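Long-range contacts in acidocalcisomal pyrophosphatase (Trypanosoma brucei brucei, PDB 5C5V), which probably hydrolyses inorganic pyrophosphate to phosphate with the help of magnesium ions, and is held here with the pyrophosphate analogue imidodiphosphate: residues V185-K190 against R294-C299; F212-T217 against G253-K258; V223-I228 against V259-H264. One frame throughout, in Å; residues are numbered along the deposited sequence.

Contact 1: V185-K190 against R294-C299. With 2PN (imidodiphosphoric acid), chain C.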
loop_
_atom_site.group_PDB
_atom_site.type_symbol
_atom_site.label_atom_id
_atom_site.label_comp_id
_atom_site.label_asym_id
_atom_site.label_seq_id
_atom_site.Cartn_x
_atom_site.Cartn_y
_atom_site.Cartn_z
ATOM N N VAL A 185 -15.891 7.145 -39.333
ATOM C CA VAL A 185 -14.585 7.556 -38.807
ATOM C C VAL A 185 -14.146 6.691 -37.619
ATOM O O VAL A 185 -14.981 6.067 -36.959
ATOM C CB VAL A 185 -14.613 9.028 -38.363
ATOM C CG1 VAL A 185 -14.941 9.915 -39.545
ATOM C CG2 VAL A 185 -15.640 9.229 -37.257
ATOM N N PRO A 186 -12.831 6.652 -37.335
ATOM C CA PRO A 186 -12.361 5.958 -36.127
ATOM C C PRO A 186 -13.071 6.485 -34.868
ATOM O O PRO A 186 -13.167 7.696 -34.690
ATOM C CB PRO A 186 -10.862 6.266 -36.107
ATOM C CG PRO A 186 -10.516 6.478 -37.548
ATOM C CD PRO A 186 -11.712 7.160 -38.149
ATOM N N ARG A 187 -13.579 5.585 -34.029
ATOM C CA ARG A 187 -14.461 5.959 -32.925
ATOM C C ARG A 187 -13.739 6.449 -31.664
ATOM O O ARG A 187 -12.836 5.791 -31.142
ATOM C CB ARG A 187 -15.362 4.771 -32.582
ATOM C CG ARG A 187 -16.245 4.929 -31.358
ATOM C CD ARG A 187 -16.961 3.612 -31.059
ATOM N NE ARG A 187 -17.815 3.669 -29.876
ATOM C CZ ARG A 187 -18.276 2.601 -29.226
ATOM N NH1 ARG A 187 -17.946 1.372 -29.618
ATOM N NH2 ARG A 187 -19.055 2.759 -28.162
ATOM N N PHE A 188 -14.153 7.618 -31.182
ATOM C CA PHE A 188 -13.743 8.110 -29.868
ATOM C C PHE A 188 -14.986 8.269 -29.020
ATOM O O PHE A 188 -16.023 8.680 -29.531
ATOM C CB PHE A 188 -13.005 9.447 -29.958
ATOM C CG PHE A 188 -11.698 9.380 -30.698
ATOM C CD1 PHE A 188 -10.499 9.288 -30.003
ATOM C CD2 PHE A 188 -11.664 9.411 -32.085
ATOM C CE1 PHE A 188 -9.300 9.225 -30.672
ATOM C CE2 PHE A 188 -10.464 9.358 -32.759
ATOM C CZ PHE A 188 -9.281 9.264 -32.051
ATOM N N TYR A 189 -14.899 7.933 -27.738
ATOM C CA TYR A 189 -16.014 8.190 -26.839
ATOM C C TYR A 189 -16.368 9.669 -26.851
ATOM O O TYR A 189 -15.506 10.525 -26.657
ATOM C CB TYR A 189 -15.682 7.783 -25.416
ATOM C CG TYR A 189 -15.615 6.313 -25.165
ATOM C CD1 TYR A 189 -16.562 5.451 -25.701
ATOM C CD2 TYR A 189 -14.616 5.783 -24.360
ATOM C CE1 TYR A 189 -16.501 4.107 -25.448
ATOM C CE2 TYR A 189 -14.547 4.442 -24.104
ATOM C CZ TYR A 189 -15.487 3.606 -24.649
ATOM O OH TYR A 189 -15.425 2.261 -24.381
ATOM N N LYS A 190 -17.638 9.970 -27.064
ATOM C CA LYS A 190 -18.081 11.350 -27.030
ATOM C C LYS A 190 -18.378 11.774 -25.593
ATOM O O LYS A 190 -18.133 12.922 -25.211
ATOM C CB LYS A 190 -19.308 11.528 -27.913
ATOM C CG LYS A 190 -19.735 12.950 -28.100
ATOM C CD LYS A 190 -20.860 13.011 -29.119
ATOM C CE LYS A 190 -21.530 14.372 -29.142
ATOM N NZ LYS A 190 -22.764 14.310 -29.981
ATOM N N ARG A 294 -24.206 3.432 -18.122
ATOM C CA ARG A 294 -25.633 3.662 -18.290
ATOM C C ARG A 294 -25.881 4.709 -19.368
ATOM O O ARG A 294 -26.717 4.505 -20.251
ATOM C CB ARG A 294 -26.290 4.119 -16.980
ATOM C CG ARG A 294 -27.818 4.269 -17.102
ATOM C CD ARG A 294 -28.482 4.795 -15.828
ATOM N NE ARG A 294 -28.185 6.205 -15.611
ATOM C CZ ARG A 294 -28.916 7.202 -16.109
ATOM N NH1 ARG A 294 -29.998 6.950 -16.841
ATOM N NH2 ARG A 294 -28.571 8.457 -15.868
ATOM N N VAL A 295 -25.113 5.798 -19.337
ATOM C CA VAL A 295 -25.449 6.966 -20.146
ATOM C C VAL A 295 -24.530 7.258 -21.333
ATOM O O VAL A 295 -24.860 8.124 -22.148
ATOM C CB VAL A 295 -25.458 8.260 -19.280
ATOM C CG1 VAL A 295 -26.328 8.085 -18.055
ATOM C CG2 VAL A 295 -24.036 8.661 -18.874
ATOM N N TYR A 296 -23.398 6.559 -21.453
ATOM C CA TYR A 296 -22.350 7.047 -22.360
ATOM C C TYR A 296 -22.750 7.117 -23.832
ATOM O O TYR A 296 -22.216 7.934 -24.561
ATOM C CB TYR A 296 -21.063 6.217 -22.203
ATOM C CG TYR A 296 -21.041 4.812 -22.796
ATOM C CD1 TYR A 296 -20.133 4.480 -23.796
ATOM C CD2 TYR A 296 -21.882 3.811 -22.318
ATOM C CE1 TYR A 296 -20.073 3.178 -24.333
ATOM C CE2 TYR A 296 -21.847 2.512 -22.856
ATOM C CZ TYR A 296 -20.932 2.205 -23.854
ATOM O OH TYR A 296 -20.887 0.943 -24.368
ATOM N N LYS A 297 -23.710 6.310 -24.265
ATOM C CA LYS A 297 -24.089 6.330 -25.677
ATOM C C LYS A 297 -25.215 7.316 -25.995
ATOM O O LYS A 297 -25.512 7.561 -27.163
ATOM C CB LYS A 297 -24.492 4.922 -26.144
ATOM C CG LYS A 297 -23.308 3.953 -26.286
ATOM C CD LYS A 297 -23.766 2.556 -26.719
ATOM C CE LYS A 297 -22.597 1.562 -26.754
ATOM N NZ LYS A 297 -22.981 0.193 -27.238
ATOM N N ILE A 298 -25.833 7.883 -24.964
ATOM C CA ILE A 298 -26.967 8.779 -25.159
ATOM C C ILE A 298 -26.566 10.010 -25.966
ATOM O O ILE A 298 -27.291 10.432 -26.865
ATOM C CB ILE A 298 -27.585 9.219 -23.817
ATOM C CG1 ILE A 298 -28.249 8.025 -23.132
ATOM C CG2 ILE A 298 -28.606 10.319 -24.043
ATOM C CD1 ILE A 298 -28.816 8.332 -21.762
ATOM N N CYS A 299 -25.401 10.571 -25.656
ATOM C CA CYS A 299 -24.895 11.726 -26.395
ATOM C C CYS A 299 -24.541 11.364 -27.837
ATOM O O CYS A 299 -24.262 12.247 -28.650
ATOM C CB CYS A 299 -23.660 12.308 -25.691
ATOM S SG CYS A 299 -22.166 11.251 -25.772
HETATM P P1 2PN C . -19.463 -0.906 -26.956
HETATM O O1 2PN C . -19.127 -0.967 -28.469
HETATM O O2 2PN C . -20.843 -1.582 -26.737
HETATM O O3 2PN C . -19.416 0.574 -26.485
HETATM N N1 2PN C . -18.295 -1.687 -26.121
HETATM P P2 2PN C . -18.070 -3.310 -26.128
HETATM O O4 2PN C . -17.939 -3.847 -27.599
HETATM O O5 2PN C . -19.296 -3.930 -25.488
HETATM O O6 2PN C . -16.860 -3.650 -25.375
HETATM O O HOH W 1 -19.636 8.047 -25.836
#
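Tyr-189 and Tyr-296 meet through their CE1 atoms, 3.9 Å apart, beside the imidodiphosphate pocket of a family I soluble pyrophosphatase fold, a pocket that Tyr-296 helps to line. Their ring planes stand at 82° to one another, and Trp-292 of helix 285-295 serves both, stacked on Tyr-296 and edge-to-face with Tyr-189. Farther out, Lys-190 spans the gap at full stretch. Its CB lies 3.6 Å from Cys-299 SG, CG stays beside the same sulfur, CD comes near both that sulfur and Cys-299 O, CE approaches the oxygen, and NZ donates a hydrogen bond of 2.9 Å to Cys-299 O, arriving 20° out of the carbonyl plane. With CG anti to the backbone N (chi1 -172°) and every later torsion extended, the aliphatic part runs alongside the cysteine before the ammonium reaches the carbonyl. A water accepts a weak bond from Lys-190 N and donates to Tyr-296 O, a second, weaker bridge between the segments.

Deeper in, the two segments are joined mainly through the ligand. Arg-187, extended from CG to NE, brings its guanidinium edge to the P1 phosphoryl group as a two-pronged clamp: NH1 donates to 2PN O1, and NH2 donates to 2PN O3. Asp-180 forms a salt bridge with the same NH1 and probably steadies the guanidinium. From the other segment, Lys-297 lays CG over the centre of the Tyr-296 ring and sends NZ to 2PN O2 at 2.8 Å, while Asp-251 forms a salt bridge with that NZ. The positive charges of Arg-187 and Lys-297 thus gather round one anionic phosphoryl group. Oxygen O3 of 2PN receives one donor from each segment, Arg-187 NH2 at 2.8 Å and the hydroxyl OH of Tyr-296 at 2.6 Å.

Contact 2: F212-T217 against G253-K258. With MG (magnesium ion), chain E; MG (magnesium ion), chain D; 2PN (imidodiphosphoric acid), chain C.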
loop_
_atom_site.group_PDB
_atom_site.type_symbol
_atom_site.label_atom_id
_atom_site.label_comp_id
_atom_site.label_asym_id
_atom_site.label_seq_id
_atom_site.Cartn_x
_atom_site.Cartn_y
_atom_site.Cartn_z
ATOM N N PHE A 212 -29.736 -15.484 -22.164
ATOM C CA PHE A 212 -29.373 -15.194 -20.791
ATOM C C PHE A 212 -30.633 -14.967 -19.951
ATOM O O PHE A 212 -31.709 -14.715 -20.498
ATOM C CB PHE A 212 -28.440 -13.982 -20.747
ATOM C CG PHE A 212 -27.096 -14.249 -21.368
ATOM C CD1 PHE A 212 -26.013 -14.613 -20.587
ATOM C CD2 PHE A 212 -26.938 -14.207 -22.745
ATOM C CE1 PHE A 212 -24.788 -14.886 -21.164
ATOM C CE2 PHE A 212 -25.718 -14.465 -23.325
ATOM C CZ PHE A 212 -24.638 -14.813 -22.539
ATOM N N GLU A 213 -30.501 -15.103 -18.631
ATOM C CA GLU A 213 -31.626 -14.956 -17.697
ATOM C C GLU A 213 -32.434 -13.693 -17.985
ATOM O O GLU A 213 -33.640 -13.671 -17.816
ATOM C CB GLU A 213 -31.113 -14.941 -16.247
ATOM C CG GLU A 213 -32.106 -14.402 -15.205
ATOM N N ALA A 214 -31.763 -12.658 -18.472
ATOM C CA ALA A 214 -32.411 -11.381 -18.740
ATOM C C ALA A 214 -33.358 -11.378 -19.954
ATOM O O ALA A 214 -34.028 -10.383 -20.209
ATOM C CB ALA A 214 -31.358 -10.322 -18.918
ATOM N N GLY A 215 -33.427 -12.477 -20.698
ATOM C CA GLY A 215 -34.288 -12.525 -21.870
ATOM C C GLY A 215 -33.645 -11.985 -23.141
ATOM O O GLY A 215 -34.338 -11.635 -24.094
ATOM N N VAL A 216 -32.313 -11.956 -23.182
ATOM C CA VAL A 216 -31.596 -11.528 -24.380
ATOM C C VAL A 216 -30.395 -12.427 -24.651
ATOM O O VAL A 216 -29.954 -13.166 -23.771
ATOM C CB VAL A 216 -31.103 -10.053 -24.264
ATOM C CG1 VAL A 216 -32.286 -9.097 -24.123
ATOM C CG2 VAL A 216 -30.147 -9.892 -23.100
ATOM N N THR A 217 -29.862 -12.363 -25.867
ATOM C CA THR A 217 -28.633 -13.080 -26.198
ATOM C C THR A 217 -27.458 -12.121 -25.988
ATOM O O THR A 217 -27.674 -10.965 -25.611
ATOM C CB THR A 217 -28.654 -13.611 -27.635
ATOM O OG1 THR A 217 -28.801 -12.520 -28.549
ATOM C CG2 THR A 217 -29.828 -14.567 -27.829
ATOM N N GLY A 253 -30.059 -4.254 -26.397
ATOM C CA GLY A 253 -30.765 -5.516 -26.481
ATOM C C GLY A 253 -29.893 -6.766 -26.365
ATOM O O GLY A 253 -30.401 -7.871 -26.517
ATOM N N LYS A 254 -28.598 -6.611 -26.089
ATOM C CA LYS A 254 -27.714 -7.773 -25.959
ATOM C C LYS A 254 -27.113 -7.845 -24.551
ATOM O O LYS A 254 -26.825 -6.814 -23.950
ATOM C CB LYS A 254 -26.554 -7.715 -26.964
ATOM C CG LYS A 254 -26.854 -7.172 -28.346
ATOM C CD LYS A 254 -27.792 -8.006 -29.160
ATOM C CE LYS A 254 -27.983 -7.330 -30.514
ATOM N NZ LYS A 254 -26.670 -7.038 -31.171
ATOM N N MET A 255 -26.903 -9.055 -24.035
ATOM C CA MET A 255 -26.228 -9.229 -22.747
ATOM C C MET A 255 -24.784 -8.749 -22.871
ATOM O O MET A 255 -24.068 -9.102 -23.804
ATOM C CB MET A 255 -26.265 -10.683 -22.278
ATOM C CG MET A 255 -26.037 -10.861 -20.783
ATOM S SD MET A 255 -27.442 -10.280 -19.789
ATOM C CE MET A 255 -26.602 -9.232 -18.598
ATOM N N ASP A 256 -24.359 -7.913 -21.940
ATOM C CA ASP A 256 -23.074 -7.250 -22.072
ATOM C C ASP A 256 -22.447 -7.056 -20.702
ATOM O O ASP A 256 -22.141 -5.931 -20.299
ATOM C CB ASP A 256 -23.257 -5.924 -22.801
ATOM C CG ASP A 256 -22.010 -5.468 -23.498
ATOM O OD1 ASP A 256 -21.082 -6.296 -23.675
ATOM O OD2 ASP A 256 -21.958 -4.278 -23.889
ATOM N N TRP A 257 -22.276 -8.175 -19.993
ATOM C CA TRP A 257 -21.671 -8.199 -18.669
ATOM C C TRP A 257 -20.448 -7.325 -18.607
ATOM O O TRP A 257 -19.642 -7.312 -19.533
ATOM C CB TRP A 257 -21.255 -9.615 -18.264
ATOM C CG TRP A 257 -22.340 -10.628 -18.207
ATOM C CD1 TRP A 257 -22.564 -11.634 -19.100
ATOM C CD2 TRP A 257 -23.338 -10.768 -17.187
ATOM N NE1 TRP A 257 -23.645 -12.389 -18.707
ATOM C CE2 TRP A 257 -24.138 -11.881 -17.534
ATOM C CE3 TRP A 257 -23.635 -10.063 -16.016
ATOM C CZ2 TRP A 257 -25.209 -12.306 -16.756
ATOM C CZ3 TRP A 257 -24.701 -10.482 -15.242
ATOM C CH2 TRP A 257 -25.475 -11.595 -15.615
ATOM N N LYS A 258 -20.307 -6.609 -17.498
ATOM C CA LYS A 258 -19.115 -5.808 -17.246
ATOM C C LYS A 258 -18.460 -6.293 -15.970
ATOM O O LYS A 258 -18.939 -6.007 -14.870
ATOM C CB LYS A 258 -19.470 -4.323 -17.151
ATOM C CG LYS A 258 -19.994 -3.719 -18.450
ATOM C CD LYS A 258 -18.875 -3.464 -19.441
ATOM C CE LYS A 258 -19.409 -2.855 -20.725
ATOM N NZ LYS A 258 -20.233 -3.825 -21.490
HETATM MG MG MG E . -19.471 -5.908 -24.852
HETATM MG MG MG D . -21.365 -2.954 -25.256
HETATM P P1 2PN C . -19.463 -0.906 -26.956
HETATM O O1 2PN C . -19.127 -0.967 -28.469
HETATM O O2 2PN C . -20.843 -1.582 -26.737
HETATM O O3 2PN C . -19.416 0.574 -26.485
HETATM N N1 2PN C . -18.295 -1.687 -26.121
HETATM P P2 2PN C . -18.070 -3.310 -26.128
HETATM O O4 2PN C . -17.939 -3.847 -27.599
HETATM O O5 2PN C . -19.296 -3.930 -25.488
HETATM O O6 2PN C . -16.860 -3.650 -25.375
HETATM O O HOH W 2 -20.478 -1.700 -23.849
HETATM O O HOH W 3 -22.104 -4.246 -26.919
HETATM O O HOH W 4 -18.971 -8.044 -24.548
HETATM O O HOH W 5 -18.166 -6.062 -26.263
#
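Between Thr-217 and Met-255 the backbones come together at one bond, Met-255 N to Thr-217 O at 2.6 Å. Lys-254 CA adds a C-H...O contact to the same oxygen at 3.2 Å. Segment 212-217 is a compact loop: a type I turn runs from Phe-212 to Gly-215, and Phe-212 N returns to Val-216 O. Gly-215 and Gly-253 both have positive phi, with backbone angles at which a CB would press on the preceding carbonyl oxygen. Gly-253 belongs to the turn that joins antiparallel strands 238-251 and 254-263 of the pyrophosphatase fold and brings Asp-256 to the metal site.

Met-255 is the centre of the side-chain packing. Its CG sits over one face of the Phe-212 ring as a CH-pi contact, 3.6 Å from Phe-212 CG and offset toward the rim. The bend at chi2 carries SD to Ala-214 CB and to an oblique Met-aromatic position beside the phenyl ring; chi3 then lays CE over the centre of the Trp-257 ring, 3.6 Å above its plane. The methionine is thus packed against both aromatic groups. The edge of the indole receives Phe-212 CE1, 3.7 Å from Trp-257 NE1. Val-216 closes the other end, its CG2 3.5 Å from Met-255 N and its CB against Gly-253 O.

Turned away from this apolar patch, Asp-256 binds two magnesium ions, one through OD1 and the other through OD2; 2PN O5 bridges the same pair. Lys-258 NZ forms a salt bridge to OD2, its hydrogen bond there weak, and another hydrogen bond to Asp-256 O, probably helping to position the carboxylate. Strand 238-251 lies against Ala-214, Met-255 and Trp-257 through Ile-250 and Val-246, while helix 316-336 covers Phe-212 with Met-329 and Trp-257 with Tyr-318 and Val-322.

Contact 3: V223-I228 against V259-H264. With MG (magnesium ion), chain E; MG (magnesium ion), chain G; 2PN (imidodiphosphoric acid), chain C.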
loop_
_atom_site.group_PDB
_atom_site.type_symbol
_atom_site.label_atom_id
_atom_site.label_comp_id
_atom_site.label_asym_id
_atom_site.label_seq_id
_atom_site.Cartn_x
_atom_site.Cartn_y
_atom_site.Cartn_z
ATOM N N VAL A 223 -16.057 -11.274 -23.303
ATOM C CA VAL A 223 -16.548 -10.665 -22.073
ATOM C C VAL A 223 -15.735 -9.419 -21.703
ATOM O O VAL A 223 -14.498 -9.419 -21.740
ATOM C CB VAL A 223 -16.517 -11.682 -20.908
ATOM C CG1 VAL A 223 -16.839 -11.012 -19.568
ATOM C CG2 VAL A 223 -17.486 -12.817 -21.182
ATOM N N ASP A 224 -16.448 -8.356 -21.347
ATOM C CA ASP A 224 -15.843 -7.062 -21.066
ATOM C C ASP A 224 -15.391 -6.950 -19.617
ATOM O O ASP A 224 -16.058 -7.436 -18.712
ATOM C CB ASP A 224 -16.827 -5.936 -21.399
ATOM C CG ASP A 224 -17.155 -5.864 -22.888
ATOM O OD1 ASP A 224 -16.238 -6.033 -23.720
ATOM O OD2 ASP A 224 -18.335 -5.646 -23.217
ATOM N N ALA A 225 -14.254 -6.297 -19.404
ATOM C CA ALA A 225 -13.709 -6.141 -18.063
ATOM C C ALA A 225 -13.306 -4.690 -17.770
ATOM O O ALA A 225 -12.786 -3.984 -18.637
ATOM C CB ALA A 225 -12.518 -7.072 -17.866
ATOM N N VAL A 226 -13.564 -4.255 -16.540
ATOM C CA VAL A 226 -13.110 -2.952 -16.080
ATOM C C VAL A 226 -12.083 -3.166 -14.980
ATOM O O VAL A 226 -12.406 -3.711 -13.923
ATOM C CB VAL A 226 -14.283 -2.102 -15.547
ATOM C CG1 VAL A 226 -13.859 -0.649 -15.420
ATOM C CG2 VAL A 226 -15.476 -2.226 -16.476
ATOM N N GLU A 227 -10.847 -2.755 -15.212
ATOM C CA GLU A 227 -9.820 -2.930 -14.193
ATOM C C GLU A 227 -9.629 -1.630 -13.387
ATOM O O GLU A 227 -9.293 -0.586 -13.944
ATOM C CB GLU A 227 -8.508 -3.379 -14.841
ATOM C CG GLU A 227 -7.459 -3.862 -13.867
ATOM C CD GLU A 227 -6.727 -2.713 -13.184
ATOM O OE1 GLU A 227 -6.498 -1.672 -13.843
ATOM O OE2 GLU A 227 -6.368 -2.856 -11.994
ATOM N N ILE A 228 -9.851 -1.696 -12.080
ATOM C CA ILE A 228 -10.033 -0.464 -11.288
ATOM C C ILE A 228 -8.784 -0.031 -10.528
ATOM O O ILE A 228 -8.840 0.864 -9.709
ATOM C CB ILE A 228 -11.178 -0.624 -10.274
ATOM C CG1 ILE A 228 -10.824 -1.690 -9.241
ATOM C CG2 ILE A 228 -12.482 -0.965 -10.984
ATOM C CD1 ILE A 228 -11.954 -2.016 -8.285
ATOM N N VAL A 259 -17.381 -7.052 -16.119
ATOM C CA VAL A 259 -16.705 -7.615 -14.961
ATOM C C VAL A 259 -15.813 -6.567 -14.306
ATOM O O VAL A 259 -15.036 -5.887 -14.981
ATOM C CB VAL A 259 -15.865 -8.860 -15.330
ATOM C CG1 VAL A 259 -15.075 -9.352 -14.118
ATOM C CG2 VAL A 259 -16.757 -9.970 -15.866
ATOM N N VAL A 260 -15.945 -6.437 -12.989
ATOM C CA VAL A 260 -15.092 -5.552 -12.213
ATOM C C VAL A 260 -13.928 -6.373 -11.707
ATOM O O VAL A 260 -14.124 -7.416 -11.079
ATOM C CB VAL A 260 -15.837 -4.907 -11.004
ATOM C CG1 VAL A 260 -14.872 -4.034 -10.190
ATOM C CG2 VAL A 260 -17.030 -4.077 -11.471
ATOM N N CYS A 261 -12.713 -5.914 -11.981
ATOM C CA CYS A 261 -11.536 -6.668 -11.566
ATOM C C CYS A 261 -10.433 -5.722 -11.163
ATOM O O CYS A 261 -10.515 -4.515 -11.417
ATOM C CB CYS A 261 -11.058 -7.595 -12.693
ATOM S SG CYS A 261 -10.499 -6.697 -14.167
ATOM N N ILE A 262 -9.394 -6.261 -10.542
ATOM C CA ILE A 262 -8.252 -5.428 -10.196
ATOM C C ILE A 262 -6.940 -6.162 -10.403
ATOM O O ILE A 262 -6.816 -7.343 -10.096
ATOM C CB ILE A 262 -8.318 -4.925 -8.737
ATOM C CG1 ILE A 262 -7.159 -3.959 -8.470
ATOM C CG2 ILE A 262 -8.310 -6.084 -7.750
ATOM C CD1 ILE A 262 -7.264 -3.247 -7.156
ATOM N N SER A 263 -5.968 -5.430 -10.931
ATOM C CA SER A 263 -4.635 -5.944 -11.180
ATOM C C SER A 263 -3.994 -6.574 -9.951
ATOM O O SER A 263 -3.988 -5.991 -8.869
ATOM C CB SER A 263 -3.736 -4.816 -11.694
ATOM O OG SER A 263 -2.375 -5.213 -11.641
ATOM N N HIS A 264 -3.426 -7.754 -10.124
ATOM C CA HIS A 264 -2.711 -8.410 -9.046
ATOM C C HIS A 264 -1.455 -7.633 -8.667
ATOM O O HIS A 264 -0.799 -7.971 -7.698
ATOM C CB HIS A 264 -2.342 -9.845 -9.443
ATOM C CG HIS A 264 -3.410 -10.850 -9.148
ATOM N ND1 HIS A 264 -3.619 -11.369 -7.887
ATOM C CD2 HIS A 264 -4.338 -11.427 -9.948
ATOM C CE1 HIS A 264 -4.621 -12.230 -7.926
ATOM N NE2 HIS A 264 -5.076 -12.282 -9.164
HETATM MG MG MG E . -19.471 -5.908 -24.852
HETATM MG MG MG G . -16.328 -5.438 -25.602
HETATM P P1 2PN C . -19.463 -0.906 -26.956
HETATM O O1 2PN C . -19.127 -0.967 -28.469
HETATM O O2 2PN C . -20.843 -1.582 -26.737
HETATM O O3 2PN C . -19.416 0.574 -26.485
HETATM N N1 2PN C . -18.295 -1.687 -26.121
HETATM P P2 2PN C . -18.070 -3.310 -26.128
HETATM O O4 2PN C . -17.939 -3.847 -27.599
HETATM O O5 2PN C . -19.296 -3.930 -25.488
HETATM O O6 2PN C . -16.860 -3.650 -25.375
HETATM O O HOH W 4 -18.971 -8.044 -24.548
HETATM O O HOH W 5 -18.166 -6.062 -26.263
HETATM O O HOH W 6 -15.396 -7.541 -25.936
HETATM O O HOH W 7 -15.430 -5.035 -27.631
HETATM O O HOH W 8 -14.383 -5.165 -24.931
#
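Ala-225, Val-226 and Glu-227 pair with Val-259, Val-260 and Cys-261 as parallel neighbours in the central mixed sheet of the pyrophosphatase fold. Four backbone hydrogen bonds alternate across the strands: Val-259 N to Asp-224 O, Val-226 N to Val-259 O at 2.7 Å, Cys-261 N to Val-226 O, and Ile-228 N to Cys-261 O. Glu-227 extends the series with its side chain. Its CG is anti to the backbone N (chi1 -168°), and a bend at chi2 brings OE2 to Ser-263 N at 2.8 Å, met on the anti side of the carboxylate. Gly-229 N also binds OE2, and Asn-197 ND2 binds OE1.

Apolar contacts lie on both faces. Val-223 CG1 meets Val-259 CG2 at 3.8 Å, and Ala-225 CB approaches Cys-261 SG; on the Val-226 and Val-260 face, Ile-228 CG2 touches Val-260 CG1, with Ile-228 also touching Cys-285 and Ile-289 of helix 285-295.

Metal bonds are made by Asp-224, whose OD1 and OD2 each bind a magnesium ion at 2.0 Å. The buried strand pair places this carboxylate among the metals, so one group bridges two magnesium ions, with Lys-258 NZ as a further partner at OD2.

Overall arrangement
From the N terminus, the chain runs through helices 3-14 to 73-87 and strands 94-101 to 123-126 well ahead of the first contact; all three contacts lie in the pyrophosphatase fold. Segment 185-190 opens the longest loop, closed by contact 1 at the end of helix 285-295; the other two contacts fall within it. Segments 212-217 and 223-228 come next, and their partners follow in the same order along strand 254-263, so contacts 2 and 3 cross. Contact 2 ties the loop after strand 197-200 to the start of strand 254-263, and contact 3 joins that strand to 224-227. Contacts 2 and 3 share a magnesium ion and reach imidodiphosphate through metals, contact 1 directly.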